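Local coordinates for protein ferulic acid esterase, AmCE1/Fae1A (Anaeromyces mucronatus, PDB 5CXX) that probably releases ferulic acid by hydrolysing feruloyl esters, as a CE1 esterase with an alpha/beta-hydrolase fold, at residues Q5-P11 with S259-N264; K13-Q18 with L79-L85; M72-T78 with W255-S259; S214-T220 with I244-G250. All blocks are in the same frame, centred on the assembly; numbering follows the deposited sequence. Where two conformers were deposited one is given.

Contact 1 spans nearly the whole chain, bringing the N-terminal tail onto the last helix, 255-266, and the others fall within that span; the segments of contacts 2 and 3 alternate, and contact 2 closes before contact 4 opens. Contacts 1 and 3 share helix 255-266 and S259, contacts 2 and 3 helix 77-87. The centres of contacts 1 and 4 are about 9 Å apart: helix 255-266 follows strand 244-248 and packs back on one face of the main sheet. Those of contacts 2 and 4 are about 20 Å apart. R15 joins contact 2 to contact 3 through D75 and N256. Together they knit the tail, two helices and the sheet of the alpha/beta-hydrolase fold.

Contact 1. Residues Q5-P11 with S259-N264; sequences QISNTCP and SAGFYN
N264 and Y263 dock the N-terminal tail 5-11 onto helix 255-266, the last helix of this alpha/beta-hydrolase fold, by side-chain-to-backbone hydrogen bonds and aromatic packing. With no regular structure of its own, the tail has peptide groups available to side chains, and the primary amide of N264 offers a donor and an acceptor together. S7 N donates to N264 OD1 at 3.0 Å and nearly straight (163°), while N264 ND2 returns a bond to S7 O at 2.8 Å, in the carbonyl plane on a lone pair. ND2 also donates to A260 O one turn back, which fixes the rotation of the amide.

Y263 holds CG anti to the backbone N (chi1 172°). Over one face of its ring, offset toward the rim, P11 CD makes a CH-pi contact 3.8 Å from the centroid; at the edge, in plane, S7 OG lies 3.3 Å from Y263 CE2. C10 SG approaches obliquely, 4.4 Å from the Y263 centroid, a sulfur-aromatic contact suited to a small, polarisable side chain. The phenol oxygen is hydrogen-bonded to R90. A260 is small enough to let the tail pass close, A260 CB lying 3.9 Å from T9 CA. One water donates to Q5 O at 2.8 Å and to N264 OD1 at 3.1 Å.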
# COMPACT_ATOMS: atom_id res chain seq x y z
N GLN A 5 -2.85 -18.68 6.86
CA GLN A 5 -4.14 -19.15 6.31
C GLN A 5 -4.89 -18.03 5.55
O GLN A 5 -5.59 -17.25 6.15
CB GLN A 5 -5.05 -19.71 7.40
CG GLN A 5 -4.34 -20.30 8.60
CD GLN A 5 -4.33 -19.34 9.79
OE1 GLN A 5 -4.02 -18.15 9.65
NE2 GLN A 5 -4.65 -19.88 10.97
N ILE A 6 -4.68 -17.96 4.24
CA ILE A 6 -5.23 -16.87 3.46
C ILE A 6 -6.74 -17.05 3.34
O ILE A 6 -7.20 -18.19 3.05
CB ILE A 6 -4.55 -16.86 2.06
CG1 ILE A 6 -3.03 -16.67 2.24
CG2 ILE A 6 -5.19 -15.85 1.14
CD1 ILE A 6 -2.70 -15.29 2.83
N SER A 7 -7.48 -15.96 3.54
CA SER A 7 -8.92 -16.03 3.37
C SER A 7 -9.33 -15.08 2.27
O SER A 7 -8.72 -14.04 2.07
CB SER A 7 -9.66 -15.64 4.62
OG SER A 7 -9.26 -14.35 4.95
N ASN A 8 -10.35 -15.47 1.54
CA ASN A 8 -10.70 -14.66 0.37
C ASN A 8 -11.67 -13.54 0.68
O ASN A 8 -12.07 -12.85 -0.22
CB ASN A 8 -11.23 -15.51 -0.77
CG ASN A 8 -12.46 -16.27 -0.44
OD1 ASN A 8 -13.07 -16.08 0.62
ND2 ASN A 8 -12.88 -17.13 -1.38
N THR A 9 -12.01 -13.38 1.94
CA THR A 9 -12.77 -12.20 2.38
C THR A 9 -12.32 -11.77 3.77
O THR A 9 -11.66 -12.52 4.50
CB THR A 9 -14.29 -12.46 2.46
OG1 THR A 9 -14.54 -13.36 3.55
CG2 THR A 9 -14.85 -13.03 1.11
N CYS A 10 -12.65 -10.51 4.12
CA CYS A 10 -12.39 -10.04 5.46
C CYS A 10 -13.70 -10.19 6.27
O CYS A 10 -14.70 -9.59 5.91
CB CYS A 10 -11.99 -8.55 5.41
SG CYS A 10 -11.67 -7.90 7.12
N PRO A 11 -13.68 -10.97 7.34
CA PRO A 11 -14.90 -11.08 8.16
C PRO A 11 -15.33 -9.71 8.65
O PRO A 11 -14.51 -8.84 8.97
CB PRO A 11 -14.48 -11.96 9.33
CG PRO A 11 -13.30 -12.73 8.82
CD PRO A 11 -12.57 -11.78 7.87
N SER A 259 -10.58 -4.57 1.83
CA SER A 259 -10.51 -5.08 3.23
C SER A 259 -9.97 -6.51 3.24
O SER A 259 -9.18 -6.86 4.14
CB SER A 259 -11.85 -5.00 3.97
OG SER A 259 -12.81 -5.79 3.30
N ALA A 260 -10.31 -7.32 2.22
CA ALA A 260 -9.74 -8.68 2.21
C ALA A 260 -8.22 -8.63 2.09
O ALA A 260 -7.48 -9.41 2.75
CB ALA A 260 -10.34 -9.52 1.05
N GLY A 261 -7.73 -7.71 1.24
CA GLY A 261 -6.29 -7.61 1.05
C GLY A 261 -5.60 -7.15 2.34
O GLY A 261 -4.63 -7.74 2.78
N PHE A 262 -6.11 -6.07 2.93
CA PHE A 262 -5.45 -5.52 4.13
C PHE A 262 -5.50 -6.48 5.31
O PHE A 262 -4.54 -6.63 6.10
CB PHE A 262 -6.13 -4.20 4.49
CG PHE A 262 -5.31 -3.31 5.39
CD1 PHE A 262 -3.99 -2.94 5.05
CD2 PHE A 262 -5.91 -2.74 6.53
CE1 PHE A 262 -3.25 -2.07 5.88
CE2 PHE A 262 -5.18 -1.87 7.34
CZ PHE A 262 -3.87 -1.53 7.01
N TYR A 263 -6.64 -7.16 5.47
CA TYR A 263 -6.79 -8.18 6.53
C TYR A 263 -5.75 -9.29 6.40
O TYR A 263 -5.09 -9.64 7.40
CB TYR A 263 -8.21 -8.77 6.42
CG TYR A 263 -8.50 -9.96 7.31
CD1 TYR A 263 -8.57 -9.83 8.70
CD2 TYR A 263 -8.74 -11.23 6.74
CE1 TYR A 263 -8.88 -10.90 9.52
CE2 TYR A 263 -9.07 -12.33 7.58
CZ TYR A 263 -9.13 -12.14 8.96
OH TYR A 263 -9.46 -13.21 9.76
N ASN A 264 -5.59 -9.87 5.20
CA ASN A 264 -4.54 -10.88 5.08
C ASN A 264 -3.13 -10.29 5.21
O ASN A 264 -2.25 -10.90 5.84
CB ASN A 264 -4.71 -11.58 3.72
CG ASN A 264 -5.84 -12.58 3.74
OD1 ASN A 264 -5.67 -13.70 4.24
ND2 ASN A 264 -6.99 -12.19 3.19
O HOH W 1 -6.85 -14.82 6.85
O HOH W 2 -13.87 -8.83 2.05

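Contact 2. Residues K13-Q18 with L79-L85; sequences KYRTKQ and LAIPTNL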
# COMPACT_ATOMS: atom_id res chain seq x y z
N LYS A 13 -16.36 -8.69 11.41
CA LYS A 13 -15.91 -8.26 12.70
C LYS A 13 -14.47 -7.73 12.76
O LYS A 13 -14.12 -7.05 13.73
CB LYS A 13 -16.09 -9.37 13.73
CG LYS A 13 -15.20 -10.54 13.47
CD LYS A 13 -15.40 -11.64 14.55
CE LYS A 13 -14.63 -12.88 14.18
NZ LYS A 13 -14.68 -13.92 15.27
N TYR A 14 -13.63 -8.00 11.75
CA TYR A 14 -12.30 -7.43 11.79
C TYR A 14 -12.28 -6.07 11.10
O TYR A 14 -11.45 -5.22 11.45
CB TYR A 14 -11.28 -8.37 11.10
CG TYR A 14 -11.08 -9.56 11.96
CD1 TYR A 14 -10.28 -9.48 13.07
CD2 TYR A 14 -11.72 -10.77 11.65
CE1 TYR A 14 -10.13 -10.59 13.90
CE2 TYR A 14 -11.56 -11.90 12.46
CZ TYR A 14 -10.78 -11.78 13.57
OH TYR A 14 -10.65 -12.89 14.36
N ARG A 15 -13.19 -5.80 10.14
CA ARG A 15 -13.14 -4.51 9.45
C ARG A 15 -14.07 -3.46 10.06
O ARG A 15 -14.18 -2.34 9.55
CB ARG A 15 -13.46 -4.66 7.96
CG ARG A 15 -14.82 -5.37 7.71
CD ARG A 15 -15.04 -5.48 6.15
NE ARG A 15 -15.32 -4.15 5.55
CZ ARG A 15 -15.82 -4.00 4.33
NH1 ARG A 15 -16.01 -5.10 3.57
NH2 ARG A 15 -16.11 -2.79 3.84
N THR A 16 -14.75 -3.84 11.15
CA THR A 16 -15.72 -2.99 11.87
C THR A 16 -15.12 -2.61 13.23
O THR A 16 -14.53 -3.49 13.94
CB THR A 16 -17.06 -3.78 12.05
OG1 THR A 16 -17.55 -4.07 10.73
CG2 THR A 16 -18.12 -2.96 12.78
N LYS A 17 -15.32 -1.36 13.65
CA LYS A 17 -14.99 -1.00 15.03
C LYS A 17 -15.94 -1.68 15.99
O LYS A 17 -17.15 -1.61 15.83
CB LYS A 17 -15.05 0.53 15.24
CG LYS A 17 -13.89 1.17 14.41
CD LYS A 17 -13.96 2.71 14.66
CE LYS A 17 -12.85 3.44 13.92
NZ LYS A 17 -13.04 4.96 14.12
N GLN A 18 -15.37 -2.41 16.95
CA GLN A 18 -16.17 -3.08 17.97
C GLN A 18 -16.42 -2.22 19.21
O GLN A 18 -15.54 -1.47 19.65
CB GLN A 18 -15.42 -4.37 18.38
CG GLN A 18 -15.10 -5.26 17.16
CD GLN A 18 -16.37 -5.81 16.55
OE1 GLN A 18 -17.26 -6.29 17.27
NE2 GLN A 18 -16.53 -5.64 15.26
N LEU A 79 -8.53 1.62 9.91
CA LEU A 79 -8.30 1.77 11.36
C LEU A 79 -8.68 0.54 12.15
O LEU A 79 -8.10 0.30 13.22
CB LEU A 79 -9.11 2.96 11.92
CG LEU A 79 -8.73 4.33 11.37
CD1 LEU A 79 -9.74 5.40 11.88
CD2 LEU A 79 -7.27 4.69 11.76
N ALA A 80 -9.67 -0.24 11.70
CA ALA A 80 -10.16 -1.33 12.58
C ALA A 80 -9.32 -2.59 12.47
O ALA A 80 -9.12 -3.27 13.48
CB ALA A 80 -11.62 -1.67 12.26
N ILE A 81 -8.88 -2.93 11.27
CA ILE A 81 -8.23 -4.24 11.08
C ILE A 81 -6.96 -4.45 11.93
O ILE A 81 -6.85 -5.50 12.61
CB ILE A 81 -7.93 -4.45 9.56
CG1 ILE A 81 -9.23 -4.90 8.86
CG2 ILE A 81 -6.78 -5.50 9.36
CD1 ILE A 81 -9.11 -4.94 7.29
N PRO A 82 -6.03 -3.47 11.95
CA PRO A 82 -4.80 -3.80 12.73
C PRO A 82 -5.09 -3.89 14.22
O PRO A 82 -4.52 -4.78 14.88
CB PRO A 82 -3.85 -2.63 12.42
CG PRO A 82 -4.34 -2.11 11.05
CD PRO A 82 -5.88 -2.25 11.11
N THR A 83 -5.98 -3.06 14.76
CA THR A 83 -6.36 -3.16 16.19
C THR A 83 -7.09 -4.46 16.50
O THR A 83 -6.82 -5.13 17.48
CB THR A 83 -7.23 -1.93 16.58
OG1 THR A 83 -6.36 -0.81 16.60
CG2 THR A 83 -7.90 -2.11 17.97
N ASN A 84 -8.03 -4.82 15.63
CA ASN A 84 -8.83 -6.01 15.89
C ASN A 84 -7.95 -7.25 15.79
O ASN A 84 -8.17 -8.20 16.56
CB ASN A 84 -10.01 -6.08 14.92
CG ASN A 84 -11.11 -5.07 15.31
OD1 ASN A 84 -11.24 -4.70 16.50
ND2 ASN A 84 -11.93 -4.67 14.33
N LEU A 85 -6.97 -7.24 14.88
CA LEU A 85 -6.02 -8.38 14.84
C LEU A 85 -5.11 -8.35 16.05
O LEU A 85 -4.80 -9.42 16.63
CB LEU A 85 -5.19 -8.36 13.54
CG LEU A 85 -5.95 -8.74 12.27
CD1 LEU A 85 -5.14 -8.36 10.99
CD2 LEU A 85 -6.32 -10.26 12.30
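The Y14 ring and the N84 amide meet obliquely, their planes 68° apart, with Y14 CD1 3.9 Å from N84 CB. L85 CD2 also reaches the ring obliquely, L85 CD2 being 4.1 Å from Y14 CD1, and the Y263 ring of helix 255-266 packs against Y14 as well. Both acceptors of N84 ND2 lie in the plane of the N84 amide: ND2 donates to Y14 O at 3.0 Å, almost straight at 167°, and to T16 O at 2.9 Å. Seen from the acceptors, ND2 stands above both carbonyl planes rather than on a lone pair. T16 O is gripped from its opposite faces, because Q18 NE2 donates to it too, at 3.2 Å. Asparagine suits this position, its two N-H groups serving two carbonyls of a chain that is leaving a weakly bonded helical turn, while OD1 is hydrogen-bonded to Y23.

Here the N-terminal region is packed against helix 77-87 of the alpha/beta-hydrolase fold, a helix kinked at P82, whose nitrogen has no hydrogen to give. A80 keeps the approach close, A80 CB 3.7 Å from R15 C. R15 directs its CB bond away from helix 77-87; its NH2 forms a salt bridge with D75 and its NH1 a hydrogen bond with N256. K17 CG is anti to its carbonyl carbon and the chain beyond is extended, which carries NZ across the side chain of L79, K17 NZ 4.0 Å from L79 CD1.

Contact 3. Residues M72-T78 with W255-S259; sequences MLEDDST and WNAIS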
# COMPACT_ATOMS: atom_id res chain seq x y z
N MET A 72 -8.26 6.58 2.25
CA MET A 72 -8.31 5.23 2.84
C MET A 72 -8.99 5.22 4.22
O MET A 72 -9.18 4.16 4.79
CB MET A 72 -6.89 4.62 2.91
CG MET A 72 -6.26 4.44 1.49
SD MET A 72 -7.32 3.73 0.22
CE MET A 72 -7.48 2.08 0.80
N LEU A 73 -9.45 6.41 4.68
CA LEU A 73 -10.20 6.45 5.95
C LEU A 73 -11.69 6.45 5.71
O LEU A 73 -12.49 6.49 6.68
CB LEU A 73 -9.83 7.69 6.79
CG LEU A 73 -8.36 7.70 7.26
CD1 LEU A 73 -8.03 9.11 7.77
CD2 LEU A 73 -8.11 6.58 8.35
N GLU A 74 -12.12 6.43 4.43
CA GLU A 74 -13.55 6.48 4.16
C GLU A 74 -14.32 5.22 4.45
O GLU A 74 -15.56 5.24 4.38
CB GLU A 74 -13.80 6.89 2.68
CG GLU A 74 -13.45 8.35 2.38
CD GLU A 74 -14.27 9.39 3.16
OE1 GLU A 74 -15.34 9.09 3.75
OE2 GLU A 74 -13.84 10.57 3.14
N ASP A 75 -13.63 4.12 4.79
CA ASP A 75 -14.24 2.89 5.31
C ASP A 75 -13.43 2.56 6.56
O ASP A 75 -12.21 2.76 6.57
CB ASP A 75 -14.14 1.74 4.26
CG ASP A 75 -14.54 0.41 4.81
OD1 ASP A 75 -13.65 -0.30 5.30
OD2 ASP A 75 -15.73 0.05 4.72
N ASP A 76 -14.08 2.02 7.58
CA ASP A 76 -13.37 1.79 8.87
C ASP A 76 -12.37 0.62 8.82
O ASP A 76 -11.68 0.41 9.82
CB ASP A 76 -14.41 1.55 9.98
CG ASP A 76 -14.98 2.82 10.53
OD1 ASP A 76 -14.57 3.94 10.10
OD2 ASP A 76 -15.85 2.74 11.44
N SER A 77 -12.25 -0.12 7.70
CA SER A 77 -11.30 -1.23 7.71
C SER A 77 -9.88 -0.79 8.00
O SER A 77 -9.16 -1.54 8.62
CB SER A 77 -11.32 -2.00 6.36
OG SER A 77 -11.08 -1.09 5.29
N THR A 78 -9.47 0.40 7.56
CA THR A 78 -8.06 0.77 7.71
C THR A 78 -7.69 0.89 9.18
O THR A 78 -6.63 0.41 9.63
CB THR A 78 -7.80 2.11 6.96
OG1 THR A 78 -8.07 1.87 5.56
CG2 THR A 78 -6.34 2.64 7.11
N TRP A 255 -14.54 -1.92 -1.47
CA TRP A 255 -13.97 -2.08 -0.14
C TRP A 255 -13.98 -3.55 0.30
O TRP A 255 -13.27 -3.89 1.25
CB TRP A 255 -14.75 -1.22 0.86
CG TRP A 255 -14.28 0.20 0.81
CD1 TRP A 255 -14.97 1.31 0.31
CD2 TRP A 255 -13.06 0.72 1.38
NE1 TRP A 255 -14.22 2.44 0.46
CE2 TRP A 255 -13.06 2.12 1.13
CE3 TRP A 255 -11.97 0.14 2.06
CZ2 TRP A 255 -12.02 2.95 1.55
CZ3 TRP A 255 -10.92 0.99 2.47
CH2 TRP A 255 -10.97 2.37 2.21
N ASN A 256 -14.78 -4.40 -0.37
CA ASN A 256 -14.62 -5.85 -0.11
C ASN A 256 -13.24 -6.33 -0.56
O ASN A 256 -12.59 -7.08 0.19
CB ASN A 256 -15.77 -6.65 -0.76
CG ASN A 256 -17.12 -6.44 -0.03
OD1 ASN A 256 -17.13 -6.22 1.19
ND2 ASN A 256 -18.26 -6.51 -0.77
N ALA A 257 -12.80 -5.92 -1.76
CA ALA A 257 -11.47 -6.35 -2.25
C ALA A 257 -10.36 -5.71 -1.40
O ALA A 257 -9.38 -6.38 -1.06
CB ALA A 257 -11.30 -6.00 -3.70
N ILE A 258 -10.54 -4.44 -1.02
CA ILE A 258 -9.54 -3.78 -0.22
C ILE A 258 -9.43 -4.41 1.15
O ILE A 258 -8.32 -4.74 1.57
CB ILE A 258 -9.86 -2.28 -0.04
CG1 ILE A 258 -9.78 -1.57 -1.42
CG2 ILE A 258 -8.86 -1.64 0.98
CD1 ILE A 258 -10.42 -0.19 -1.40
N SER A 259 -10.58 -4.57 1.83
CA SER A 259 -10.51 -5.08 3.23
C SER A 259 -9.97 -6.51 3.24
O SER A 259 -9.18 -6.86 4.14
CB SER A 259 -11.85 -5.00 3.97
OG SER A 259 -12.81 -5.79 3.30
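D75 holds CG anti to its backbone N (chi1 170°) and W255 holds CG anti to its carbonyl carbon (chi1 -81°), and these torsions slide the two side chains past each other in opposite directions. D75 CB settles over the centre of the W255 six-membered ring, 3.3 Å from the centroid, in a CH-pi contact. The carboxylate, turned 22° from the ring plane, extends over its CD2-CE3 side. On the opposite face, offset toward the rim, lies CD1 of I258 from W255's own helix.

M72 bends at chi2 and chi3, bringing its flexible chain round so that M72 CE touches W255 CH2 at 3.8 Å and I258 CG2 at 4.0 Å. Its SD lies oblique to the ring, a loose Met-aromatic contact.

D75 has a second task. D75 OD1 accepts from S77 N at 2.8 Å, a capping bond for helix 77-87, and from S77 OG at 2.7 Å. A small serine at 77 also lets the helices come close, S77 CB standing 3.9 Å from S259 CB.

Thus the first turns of helices 77-87 and 255-266 touch through S77 and S259, with R15 of helix 12-15 touching both, and M72 and I258 reaching Y61 of strand 58-62 and F155 of strand 150-155.

Contact 4. Residues S214-T220 with I244-G250; sequences SLIDCGT and IWFEVPG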
# COMPACT_ATOMS: atom_id res chain seq x y z
N SER A 214 5.11 -10.64 -0.10
CA SER A 214 4.57 -9.90 -1.25
C SER A 214 3.18 -10.45 -1.43
O SER A 214 3.03 -11.68 -1.51
CB SER A 214 5.44 -10.15 -2.49
OG SER A 214 4.78 -9.59 -3.59
N LEU A 215 2.15 -9.60 -1.38
CA LEU A 215 0.78 -10.12 -1.46
C LEU A 215 0.02 -9.31 -2.44
O LEU A 215 0.07 -8.08 -2.38
CB LEU A 215 0.10 -10.04 -0.09
CG LEU A 215 -1.38 -10.49 0.03
CD1 LEU A 215 -1.68 -11.05 1.45
CD2 LEU A 215 -2.41 -9.36 -0.34
N ILE A 216 -0.77 -9.98 -3.29
CA ILE A 216 -1.57 -9.30 -4.30
C ILE A 216 -2.97 -9.90 -4.25
O ILE A 216 -3.11 -11.14 -4.18
CB ILE A 216 -1.01 -9.53 -5.72
CG1 ILE A 216 0.40 -9.05 -5.83
CG2 ILE A 216 -1.92 -8.80 -6.74
CD1 ILE A 216 1.01 -9.39 -7.25
N ASP A 217 -4.01 -9.04 -4.27
CA ASP A 217 -5.37 -9.56 -4.46
C ASP A 217 -6.13 -8.73 -5.46
O ASP A 217 -5.64 -7.68 -5.95
CB ASP A 217 -6.18 -9.73 -3.12
CG ASP A 217 -6.91 -8.44 -2.63
OD1 ASP A 217 -6.42 -7.35 -2.89
OD2 ASP A 217 -7.99 -8.57 -1.99
N CYS A 218 -7.31 -9.23 -5.78
CA CYS A 218 -8.22 -8.50 -6.67
C CYS A 218 -9.58 -9.16 -6.64
O CYS A 218 -9.66 -10.39 -6.50
CB CYS A 218 -7.69 -8.51 -8.14
SG CYS A 218 -8.57 -7.32 -9.23
N GLY A 219 -10.67 -8.38 -6.77
CA GLY A 219 -11.97 -8.96 -7.03
C GLY A 219 -11.96 -9.76 -8.34
O GLY A 219 -11.20 -9.48 -9.28
N THR A 220 -12.86 -10.72 -8.45
CA THR A 220 -12.97 -11.49 -9.72
C THR A 220 -13.67 -10.62 -10.80
O THR A 220 -13.59 -10.93 -11.98
CB THR A 220 -13.78 -12.77 -9.57
OG1 THR A 220 -15.02 -12.43 -8.96
CG2 THR A 220 -13.01 -13.77 -8.65
N ILE A 244 2.03 -14.12 -2.52
CA ILE A 244 0.71 -14.63 -2.30
C ILE A 244 -0.24 -13.97 -3.28
O ILE A 244 -0.18 -12.73 -3.42
CB ILE A 244 0.25 -14.24 -0.88
CG1 ILE A 244 1.15 -14.96 0.16
CG2 ILE A 244 -1.25 -14.50 -0.65
CD1 ILE A 244 1.08 -14.25 1.59
N TRP A 245 -1.12 -14.76 -3.88
CA TRP A 245 -2.12 -14.22 -4.79
C TRP A 245 -3.47 -14.86 -4.49
O TRP A 245 -3.52 -16.09 -4.32
CB TRP A 245 -1.70 -14.50 -6.25
CG TRP A 245 -2.84 -14.50 -7.27
CD1 TRP A 245 -3.29 -15.59 -7.95
CD2 TRP A 245 -3.61 -13.36 -7.79
NE1 TRP A 245 -4.28 -15.24 -8.85
CE2 TRP A 245 -4.52 -13.90 -8.75
CE3 TRP A 245 -3.65 -11.99 -7.51
CZ2 TRP A 245 -5.40 -13.11 -9.46
CZ3 TRP A 245 -4.58 -11.18 -8.22
CH2 TRP A 245 -5.42 -11.75 -9.18
N PHE A 246 -4.53 -14.01 -4.42
CA PHE A 246 -5.87 -14.60 -4.34
C PHE A 246 -6.90 -13.63 -4.88
O PHE A 246 -6.63 -12.42 -4.97
CB PHE A 246 -6.25 -15.00 -2.90
CG PHE A 246 -6.43 -13.82 -1.95
CD1 PHE A 246 -5.33 -13.29 -1.29
CD2 PHE A 246 -7.70 -13.24 -1.76
CE1 PHE A 246 -5.44 -12.18 -0.43
CE2 PHE A 246 -7.84 -12.10 -0.86
CZ PHE A 246 -6.69 -11.60 -0.22
N GLU A 247 -8.07 -14.19 -5.20
CA GLU A 247 -9.17 -13.35 -5.77
C GLU A 247 -10.35 -13.36 -4.84
O GLU A 247 -10.68 -14.37 -4.23
CB GLU A 247 -9.57 -13.86 -7.19
CG GLU A 247 -8.44 -13.66 -8.15
CD GLU A 247 -8.81 -14.25 -9.50
OE1 GLU A 247 -8.79 -15.48 -9.71
OE2 GLU A 247 -9.07 -13.48 -10.42
N VAL A 248 -11.03 -12.22 -4.75
CA VAL A 248 -12.17 -12.08 -3.86
C VAL A 248 -13.43 -12.32 -4.67
O VAL A 248 -13.68 -11.58 -5.63
CB VAL A 248 -12.18 -10.66 -3.24
CG1 VAL A 248 -13.37 -10.56 -2.30
CG2 VAL A 248 -10.81 -10.45 -2.50
N PRO A 249 -14.18 -13.39 -4.37
CA PRO A 249 -15.22 -13.80 -5.31
C PRO A 249 -16.39 -12.79 -5.42
O PRO A 249 -16.94 -12.41 -4.38
CB PRO A 249 -15.70 -15.16 -4.74
CG PRO A 249 -15.32 -15.12 -3.34
CD PRO A 249 -14.05 -14.33 -3.24
N GLY A 250 -16.70 -12.39 -6.66
CA GLY A 250 -17.77 -11.47 -6.95
C GLY A 250 -17.43 -10.01 -6.65
O GLY A 250 -18.25 -9.14 -6.94
O HOH W 3 -8.90 -10.94 -10.48
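F246 turns CG into the position between backbone N and carbonyl carbon (chi1 67°), which brings one face of its ring against D217 CB, 3.6 Å from the F246 centroid, in a CH-pi contact. D217 chooses the same position (chi1 85°), so the two side chains lie side by side and point the same way, and D217 OD2 comes 3.4 Å from V248 CG2. L215 CD2 meets the ring obliquely, 4.1 Å from F246 CE1. On this same sheet face L215 CD1 meets I244 CG2; L215 reaches N264 of helix 255-266, while I244 lies toward L4 of the N-terminal tail.

On the other face W245 has CG anti to its backbone N (chi1 157°), which lets the indole lean back across the neighbouring strand. W245 CE3 lies 3.7 Å from I216 CG2, W245 CH2 lies 4.1 Å from C218 CB, and H233 of helix 228-238 stacks on the ring system.

The strands run parallel. I244 N donates to S214 O, I216 N to I244 O, and the pattern continues to T220 N and V248 O, weakening at C218 N with F246 O. Past the strands, T220 OG1 accepts from G250 N at 2.8 Å.

Strand 244-248 is the outermost of the main sheet, joined to 213-219 through helix 228-238. This is the beta-alpha-beta crossover of the alpha/beta-hydrolase fold, whose following loops probably carry the acid and histidine of a Ser-His-Asp triad.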